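Local coordinates for protein enoyl-CoA hydratase/isomerase (PDB 3LAO) that probably hydrates the double bond of an enoyl-CoA thioester, perhaps that of a cholesterol side-chain intermediate, as a homotrimer of the crotonase-like family, at residues 101-106 with 218-223; 109-114 with 194-199; 128-133 with 186-191. All coordinates share one frame; numbering follows the deposited sequence.

Interaction 1. Residues 101-106 with 218-223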
loop_
_atom_site.group_PDB
_atom_site.type_symbol
_atom_site.label_atom_id
_atom_site.label_comp_id
_atom_site.label_asym_id
_atom_site.label_seq_id
_atom_site.Cartn_x
_atom_site.Cartn_y
_atom_site.Cartn_z
ATOM N N GLN B 101 10.948 3.742 -19.848
ATOM C CA GLN B 101 12.289 3.247 -19.605
ATOM C C GLN B 101 13.328 4.133 -20.294
ATOM O O GLN B 101 13.059 4.714 -21.351
ATOM C CB GLN B 101 12.400 1.789 -20.048
ATOM C CG GLN B 101 11.578 0.842 -19.191
ATOM C CD GLN B 101 11.942 0.924 -17.696
ATOM O OE1 GLN B 101 11.093 1.238 -16.840
ATOM N NE2 GLN B 101 13.215 0.648 -17.377
ATOM N N PRO B 102 14.530 4.242 -19.704
ATOM C CA PRO B 102 14.936 3.575 -18.464
ATOM C C PRO B 102 14.556 4.354 -17.214
ATOM O O PRO B 102 14.461 5.573 -17.210
ATOM C CB PRO B 102 16.456 3.564 -18.560
ATOM C CG PRO B 102 16.782 4.814 -19.411
ATOM C CD PRO B 102 15.565 5.170 -20.209
ATOM N N ARG B 103 14.395 3.613 -16.132
ATOM C CA ARG B 103 14.030 4.168 -14.855
ATOM C C ARG B 103 15.324 4.639 -14.185
ATOM O O ARG B 103 16.415 4.077 -14.439
ATOM C CB ARG B 103 13.330 3.066 -14.055
ATOM C CG ARG B 103 13.298 3.238 -12.548
ATOM C CD ARG B 103 13.503 1.885 -11.846
ATOM N NE ARG B 103 12.449 0.900 -12.102
ATOM C CZ ARG B 103 12.579 -0.421 -11.942
ATOM N NH1 ARG B 103 13.743 -0.948 -11.547
ATOM N NH2 ARG B 103 11.539 -1.220 -12.189
ATOM N N ARG B 104 15.222 5.676 -13.357
ATOM C CA ARG B 104 16.368 6.063 -12.549
ATOM C C ARG B 104 16.801 4.887 -11.683
ATOM O O ARG B 104 16.080 3.902 -11.503
ATOM C CB ARG B 104 16.061 7.273 -11.661
ATOM C CG ARG B 104 15.036 7.017 -10.560
ATOM C CD ARG B 104 14.691 8.325 -9.787
ATOM N NE ARG B 104 13.535 8.077 -8.935
ATOM C CZ ARG B 104 13.615 7.704 -7.654
ATOM N NH1 ARG B 104 14.810 7.574 -7.081
ATOM N NH2 ARG B 104 12.507 7.479 -6.935
ATOM N N SER B 105 17.993 4.984 -11.135
ATOM C CA SER B 105 18.461 3.927 -10.277
ATOM C C SER B 105 19.196 4.500 -9.077
ATOM O O SER B 105 19.792 3.765 -8.330
ATOM C CB SER B 105 19.374 3.013 -11.092
ATOM O OG SER B 105 20.469 3.747 -11.577
ATOM N N LYS B 106 19.187 5.823 -8.940
ATOM C CA LYS B 106 19.755 6.528 -7.803
ATOM C C LYS B 106 18.674 7.413 -7.175
ATOM O O LYS B 106 17.618 7.597 -7.755
ATOM C CB LYS B 106 20.934 7.376 -8.241
ATOM C CG LYS B 106 22.075 6.566 -8.766
ATOM C CD LYS B 106 23.353 7.411 -8.775
ATOM C CE LYS B 106 23.632 8.041 -10.121
ATOM N NZ LYS B 106 24.771 8.999 -9.942
ATOM N N ALA B 218 19.170 -1.214 -2.505
ATOM C CA ALA B 218 17.908 -0.968 -1.826
ATOM C C ALA B 218 16.818 -0.499 -2.814
ATOM O O ALA B 218 15.703 -1.093 -2.826
ATOM C CB ALA B 218 18.089 0.005 -0.668
ATOM N N LEU B 219 17.155 0.507 -3.655
ATOM C CA LEU B 219 16.187 1.095 -4.607
ATOM C C LEU B 219 15.713 0.046 -5.566
ATOM O O LEU B 219 14.510 -0.052 -5.866
ATOM C CB LEU B 219 16.758 2.258 -5.409
ATOM C CG LEU B 219 16.749 3.575 -4.658
ATOM C CD1 LEU B 219 17.617 4.567 -5.375
ATOM C CD2 LEU B 219 15.329 4.127 -4.473
ATOM N N GLN B 220 16.670 -0.737 -6.048
ATOM C CA GLN B 220 16.375 -1.808 -7.002
ATOM C C GLN B 220 15.435 -2.859 -6.392
ATOM O O GLN B 220 14.489 -3.283 -7.063
ATOM C CB GLN B 220 17.655 -2.450 -7.569
ATOM C CG GLN B 220 17.423 -3.320 -8.790
ATOM C CD GLN B 220 16.997 -2.486 -9.995
ATOM O OE1 GLN B 220 17.255 -1.270 -10.054
ATOM N NE2 GLN B 220 16.338 -3.129 -10.955
ATOM N N SER B 221 15.629 -3.250 -5.127
ATOM C CA SER B 221 14.612 -4.146 -4.516
ATOM C C SER B 221 13.225 -3.517 -4.403
ATOM O O SER B 221 12.214 -4.160 -4.670
ATOM C CB SER B 221 15.039 -4.611 -3.138
ATOM O OG SER B 221 16.187 -5.383 -3.281
ATOM N N ALA B 222 13.185 -2.253 -3.999
ATOM C CA ALA B 222 11.914 -1.571 -3.754
ATOM C C ALA B 222 11.136 -1.410 -5.057
ATOM O O ALA B 222 9.923 -1.684 -5.109
ATOM C CB ALA B 222 12.158 -0.220 -3.068
ATOM N N PHE B 223 11.863 -1.056 -6.120
ATOM C CA PHE B 223 11.289 -0.842 -7.437
ATOM C C PHE B 223 10.572 -2.060 -8.018
ATOM O O PHE B 223 9.925 -1.932 -9.038
ATOM C CB PHE B 223 12.336 -0.328 -8.429
ATOM C CG PHE B 223 12.666 1.155 -8.293
ATOM C CD1 PHE B 223 11.679 2.096 -8.081
ATOM C CD2 PHE B 223 13.962 1.605 -8.450
ATOM C CE1 PHE B 223 11.985 3.453 -7.967
ATOM C CE2 PHE B 223 14.269 2.951 -8.345
ATOM C CZ PHE B 223 13.280 3.878 -8.085
#

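Interaction 2. Residues 109-114 with 194-199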
loop_
_atom_site.group_PDB
_atom_site.type_symbol
_atom_site.label_atom_id
_atom_site.label_comp_id
_atom_site.label_asym_id
_atom_site.label_seq_id
_atom_site.Cartn_x
_atom_site.Cartn_y
_atom_site.Cartn_z
ATOM N N VAL B 109 15.310 13.426 -4.267
ATOM C CA VAL B 109 14.619 14.118 -3.215
ATOM C C VAL B 109 14.008 15.330 -3.899
ATOM O O VAL B 109 14.633 15.927 -4.774
ATOM C CB VAL B 109 15.599 14.610 -2.143
ATOM C CG1 VAL B 109 14.928 15.674 -1.248
ATOM C CG2 VAL B 109 16.122 13.451 -1.331
ATOM N N VAL B 110 12.789 15.691 -3.521
ATOM C CA VAL B 110 12.172 16.816 -4.155
ATOM C C VAL B 110 11.623 17.824 -3.148
ATOM O O VAL B 110 11.002 17.447 -2.130
ATOM C CB VAL B 110 11.065 16.371 -5.144
ATOM C CG1 VAL B 110 9.845 15.724 -4.375
ATOM C CG2 VAL B 110 10.632 17.573 -5.941
ATOM N N ALA B 111 11.847 19.102 -3.443
ATOM C CA ALA B 111 11.285 20.222 -2.663
ATOM C C ALA B 111 10.230 20.993 -3.467
ATOM O O ALA B 111 10.511 21.433 -4.576
ATOM C CB ALA B 111 12.418 21.174 -2.233
ATOM N N VAL B 112 9.039 21.186 -2.898
ATOM C CA VAL B 112 7.949 21.892 -3.586
ATOM C C VAL B 112 7.311 23.019 -2.763
ATOM O O VAL B 112 7.103 22.896 -1.556
ATOM C CB VAL B 112 6.779 20.970 -3.918
ATOM C CG1 VAL B 112 7.225 19.770 -4.740
ATOM C CG2 VAL B 112 6.186 20.539 -2.673
ATOM N N GLN B 113 6.911 24.069 -3.465
ATOM C CA GLN B 113 6.303 25.243 -2.848
ATOM C C GLN B 113 5.246 25.869 -3.740
ATOM O O GLN B 113 5.319 25.796 -4.986
ATOM C CB GLN B 113 7.365 26.312 -2.585
ATOM C CG GLN B 113 7.723 27.158 -3.822
ATOM C CD GLN B 113 8.740 26.497 -4.746
ATOM O OE1 GLN B 113 8.663 25.288 -5.032
ATOM N NE2 GLN B 113 9.690 27.303 -5.254
ATOM N N GLY B 114 4.295 26.532 -3.093
ATOM C CA GLY B 114 3.278 27.302 -3.783
ATOM C C GLY B 114 2.221 26.494 -4.520
ATOM O O GLY B 114 1.241 26.062 -3.928
ATOM N N GLY B 194 9.775 28.809 2.591
ATOM C CA GLY B 194 11.170 29.231 2.527
ATOM C C GLY B 194 12.205 28.242 3.046
ATOM O O GLY B 194 13.405 28.436 2.857
ATOM N N GLU B 195 11.730 27.179 3.696
ATOM C CA GLU B 195 12.611 26.194 4.315
ATOM C C GLU B 195 12.613 24.870 3.565
ATOM O O GLU B 195 13.305 23.935 3.960
ATOM C CB GLU B 195 12.205 25.940 5.770
ATOM C CG GLU B 195 12.761 26.947 6.742
ATOM C CD GLU B 195 14.234 27.240 6.456
ATOM O OE1 GLU B 195 14.524 28.393 6.051
ATOM O OE2 GLU B 195 15.089 26.317 6.605
ATOM N N GLU B 196 11.850 24.773 2.485
ATOM C CA GLU B 196 11.688 23.468 1.880
ATOM C C GLU B 196 12.988 22.983 1.218
ATOM O O GLU B 196 13.301 21.795 1.256
ATOM C CB GLU B 196 10.453 23.381 0.964
ATOM C CG GLU B 196 10.526 24.215 -0.310
ATOM C CD GLU B 196 10.343 25.748 -0.091
ATOM O OE1 GLU B 196 9.960 26.193 1.031
ATOM O OE2 GLU B 196 10.590 26.505 -1.069
ATOM N N LEU B 197 13.761 23.882 0.634
ATOM C CA LEU B 197 14.948 23.408 -0.060
ATOM C C LEU B 197 16.033 23.094 0.955
ATOM O O LEU B 197 16.730 22.094 0.809
ATOM C CB LEU B 197 15.445 24.403 -1.093
ATOM C CG LEU B 197 16.705 23.962 -1.843
ATOM C CD1 LEU B 197 16.608 22.596 -2.573
ATOM C CD2 LEU B 197 17.098 25.066 -2.793
ATOM N N ALA B 198 16.160 23.912 2.003
ATOM C CA ALA B 198 17.174 23.636 3.020
ATOM C C ALA B 198 16.935 22.265 3.632
ATOM O O ALA B 198 17.877 21.514 3.941
ATOM C CB ALA B 198 17.165 24.668 4.084
ATOM N N ARG B 199 15.664 21.945 3.799
ATOM C CA ARG B 199 15.262 20.696 4.420
ATOM C C ARG B 199 15.472 19.519 3.478
ATOM O O ARG B 199 16.049 18.509 3.861
ATOM C CB ARG B 199 13.812 20.777 4.834
ATOM C CG ARG B 199 13.428 19.650 5.722
ATOM C CD ARG B 199 14.385 19.568 6.912
ATOM N NE ARG B 199 14.239 18.279 7.559
ATOM C CZ ARG B 199 14.702 17.990 8.767
ATOM N NH1 ARG B 199 15.335 18.926 9.478
ATOM N NH2 ARG B 199 14.522 16.765 9.271
#

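Interaction 3. Residues 128-133 with 186-191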
loop_
_atom_site.group_PDB
_atom_site.type_symbol
_atom_site.label_atom_id
_atom_site.label_comp_id
_atom_site.label_asym_id
_atom_site.label_seq_id
_atom_site.Cartn_x
_atom_site.Cartn_y
_atom_site.Cartn_z
ATOM N N ASP B 128 11.881 9.920 -3.801
ATOM C CA ASP B 128 11.995 9.127 -2.581
ATOM C C ASP B 128 11.738 9.895 -1.303
ATOM O O ASP B 128 11.388 9.325 -0.297
ATOM C CB ASP B 128 13.376 8.550 -2.563
ATOM C CG ASP B 128 13.657 7.801 -3.824
ATOM O OD1 ASP B 128 12.754 7.050 -4.241
ATOM O OD2 ASP B 128 14.735 8.003 -4.422
ATOM N N ILE B 129 11.952 11.196 -1.348
ATOM C CA ILE B 129 11.670 12.105 -0.253
ATOM C C ILE B 129 11.091 13.355 -0.883
ATOM O O ILE B 129 11.628 13.887 -1.894
ATOM C CB ILE B 129 12.924 12.562 0.451
ATOM C CG1 ILE B 129 13.772 11.358 0.910
ATOM C CG2 ILE B 129 12.552 13.547 1.570
ATOM C CD1 ILE B 129 13.159 10.489 1.949
ATOM N N ALA B 130 9.984 13.796 -0.296
ATOM C CA ALA B 130 9.263 14.958 -0.764
ATOM C C ALA B 130 9.000 15.904 0.385
ATOM O O ALA B 130 8.360 15.541 1.369
ATOM C CB ALA B 130 7.913 14.533 -1.468
ATOM N N VAL B 131 9.510 17.114 0.260
ATOM C CA VAL B 131 9.266 18.152 1.233
ATOM C C VAL B 131 8.512 19.345 0.630
ATOM O O VAL B 131 8.908 19.876 -0.396
ATOM C CB VAL B 131 10.600 18.647 1.786
ATOM C CG1 VAL B 131 10.398 19.852 2.684
ATOM C CG2 VAL B 131 11.280 17.507 2.536
ATOM N N ALA B 132 7.453 19.777 1.302
ATOM C CA ALA B 132 6.630 20.879 0.837
ATOM C C ALA B 132 6.509 22.002 1.875
ATOM O O ALA B 132 6.461 21.760 3.085
ATOM C CB ALA B 132 5.231 20.379 0.455
ATOM N N ALA B 133 6.455 23.225 1.370
ATOM C CA ALA B 133 6.170 24.417 2.160
ATOM C C ALA B 133 4.725 24.349 2.621
ATOM O O ALA B 133 3.847 23.969 1.845
ATOM C CB ALA B 133 6.383 25.671 1.296
ATOM N N LEU B 186 1.879 11.557 0.841
ATOM C CA LEU B 186 2.509 11.963 -0.406
ATOM C C LEU B 186 3.794 12.755 -0.118
ATOM O O LEU B 186 4.660 12.880 -0.960
ATOM C CB LEU B 186 1.540 12.762 -1.273
ATOM C CG LEU B 186 0.111 12.230 -1.468
ATOM C CD1 LEU B 186 -0.721 13.268 -2.170
ATOM C CD2 LEU B 186 0.050 10.952 -2.246
ATOM N N LEU B 187 3.913 13.280 1.089
ATOM C CA LEU B 187 5.052 14.118 1.435
ATOM C C LEU B 187 5.745 13.410 2.523
ATOM O O LEU B 187 5.124 12.610 3.210
ATOM C CB LEU B 187 4.578 15.436 2.047
ATOM C CG LEU B 187 3.892 16.206 0.946
ATOM C CD1 LEU B 187 3.354 17.541 1.435
ATOM C CD2 LEU B 187 4.948 16.396 -0.104
ATOM N N THR B 188 7.015 13.727 2.712
ATOM C CA THR B 188 7.755 13.167 3.807
ATOM C C THR B 188 7.581 14.121 4.947
ATOM O O THR B 188 7.454 13.714 6.098
ATOM C CB THR B 188 9.260 13.077 3.453
ATOM O OG1 THR B 188 9.428 12.576 2.116
ATOM C CG2 THR B 188 10.018 12.197 4.443
ATOM N N GLU B 189 7.570 15.412 4.622
ATOM C CA GLU B 189 7.548 16.438 5.657
ATOM C C GLU B 189 6.951 17.766 5.173
ATOM O O GLU B 189 7.134 18.163 4.020
ATOM C CB GLU B 189 8.963 16.680 6.186
ATOM C CG GLU B 189 8.988 17.427 7.518
ATOM C CD GLU B 189 10.407 17.565 8.087
ATOM O OE1 GLU B 189 11.214 16.633 7.905
ATOM O OE2 GLU B 189 10.716 18.607 8.708
ATOM N N VAL B 190 6.258 18.465 6.074
ATOM C CA VAL B 190 5.795 19.807 5.775
ATOM C C VAL B 190 6.555 20.819 6.595
ATOM O O VAL B 190 6.715 20.628 7.805
ATOM C CB VAL B 190 4.340 19.956 6.083
ATOM C CG1 VAL B 190 4.004 21.396 5.981
ATOM C CG2 VAL B 190 3.515 19.147 5.082
ATOM N N VAL B 191 7.052 21.881 5.945
ATOM C CA VAL B 191 7.893 22.885 6.636
ATOM C C VAL B 191 7.477 24.320 6.354
ATOM O O VAL B 191 6.713 24.582 5.419
ATOM C CB VAL B 191 9.404 22.733 6.333
ATOM C CG1 VAL B 191 9.897 21.367 6.751
ATOM C CG2 VAL B 191 9.705 22.980 4.845
#

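Interaction 1. Residues 101-106 with 218-223
R103 lies along F223 and meets it with the outer half of its side chain, from CD to the guanidinium. Its CD sits over one face of the F223 ring, 3.7 Å from the centroid and 23° off the ring normal, a CH-pi contact. A bend at chi2 and chi3 brings the guanidinium back over F223 CB, with R103 CZ 3.5 Å from that atom. The guanidinium and ring planes are 27° apart. Q220 is at the guanidinium edge, but R103 NH1 and Q220 NE2, 3.4 Å apart, are both donors and form no bond.

R104 meets the same ring differently. F223 CZ points at the face of its guanidinium, 3.9 Å from R104 CZ, with the two planes 80° apart. This guanidinium is held by a bond from R104 NH1 to K106 O (2.9 Å), a salt bridge to D128 and a bond to N126 O. The contact joins the loop before strand 108-112 to helix 212-222 and to F223, in the C-terminal helical part of a crotonase-like fold. F223 also meets the ring of W163 of the second subunit, so the contact lies at a trimer interface.

S105 O is 3.8 Å from L219 CD1, and S105 OG bonds E52. L219 CD1 also lies 3.5 Å from K106 C. The K106 amine leads away to Y51 O and S57 O.

Interaction 2. Residues 109-114 with 194-199
The central sheet of the crotonase-like fold is covered on one face by helix 196-209, and A111 of strand 108-112 meets the first turn of that helix. A111 CB points at the helix backbone, 3.7 Å from E196 O and 4.0 Å from L197 CA. The small side chain lets the two backbones come close, with the CA atoms of A111 and L197 5.5 Å apart. L197 CD1 adds a looser apolar touch, 4.4 Å from A111 CB, and L197 also packs on V61 and F63 of the next strand.

E196 makes the rest of the contact. Its CG lies between the backbone N and the carbonyl carbon (chi1 68°), and the chain bends again at chi2. CG thus passes 3.9 Å from V112 O, and the carboxylate comes to Q113. There E196 OE2 is 3.6 Å from Q113 CB, a van der Waals touch. Q113 and E196 cross at about a right angle, with amide and carboxylate planes 39° apart. The helix packs here against a parallel strand of the alpha-beta core, and E196 also touches A133 on the neighbouring strand.

The polar ends do not bond each other. E196 OE1 takes a weak bond from G194 N (3.1 Å, 131°), just before the helix. Q113 NE2 hydrogen-bonds the backbone carbonyls of A64, the last residue of strand 59-64, and of G66 just after it.

Interaction 3. Residues 128-133 with 186-191
A130 and T188 make the first hydrogen bonds of this pairing, and one of them uses a side chain. T188 N gives a short bond of 2.6 Å to A130 O, in the carbonyl plane. T188 OG1 turns back beside its own backbone N (chi1 -44°) and accepts from A130 N at 2.8 Å and 164°. The hydroxyl thus takes the place of a backbone carbonyl where the second strand has not yet begun. It also hydrogen-bonds T164 OG1 of the second subunit. E189 N adds a weak, long bond to A130 O.

Farther along, the bonds are those of a regular parallel pair. A132 N reaches E189 O at 3.2 Å, and V191 N reaches A132 O at 2.9 Å. V131, A132 and A133 pair with E189, V190 and V191, and the strand directions differ by 28°. CA-H...O contacts lie among these bonds, such as A133 CA to V191 O. This pair forms one margin of the central sheet of the crotonase-like fold within the chain, with 189-191 as the outermost strand.

The apolar contacts fall on both faces. L187 spreads its two methyls along the other strand, CD2 at 3.8 Å from A130 CB and CD1 at 3.5 Å from A132 CB. M124 of helix 119-125 also packs on A130 and L187. On the other face V131 CG1 meets V191 CG2 at 3.9 Å, and E196 of helix 196-209 touches both residues.

In the fold
Following the chain from the N terminus, residues 101-106 come first and lead, by way of a single residue, into strand 108-112, then strand 129-133. The returns come in reverse order. Segment 186-191 closes the shortest loop, interaction 3, by setting the outermost strand beside 129-133. Helix 196-209 follows and closes interaction 2 on strand 108-112. Helix 212-222 closes the widest loop, interaction 1. The three loops are nested, and none cross. Interactions 2 and 3 share the sheet, where strands 108-112 and 129-133 are neighbours. The R104-D128 salt bridge joins interactions 1 and 3, and both of these reach the second subunit.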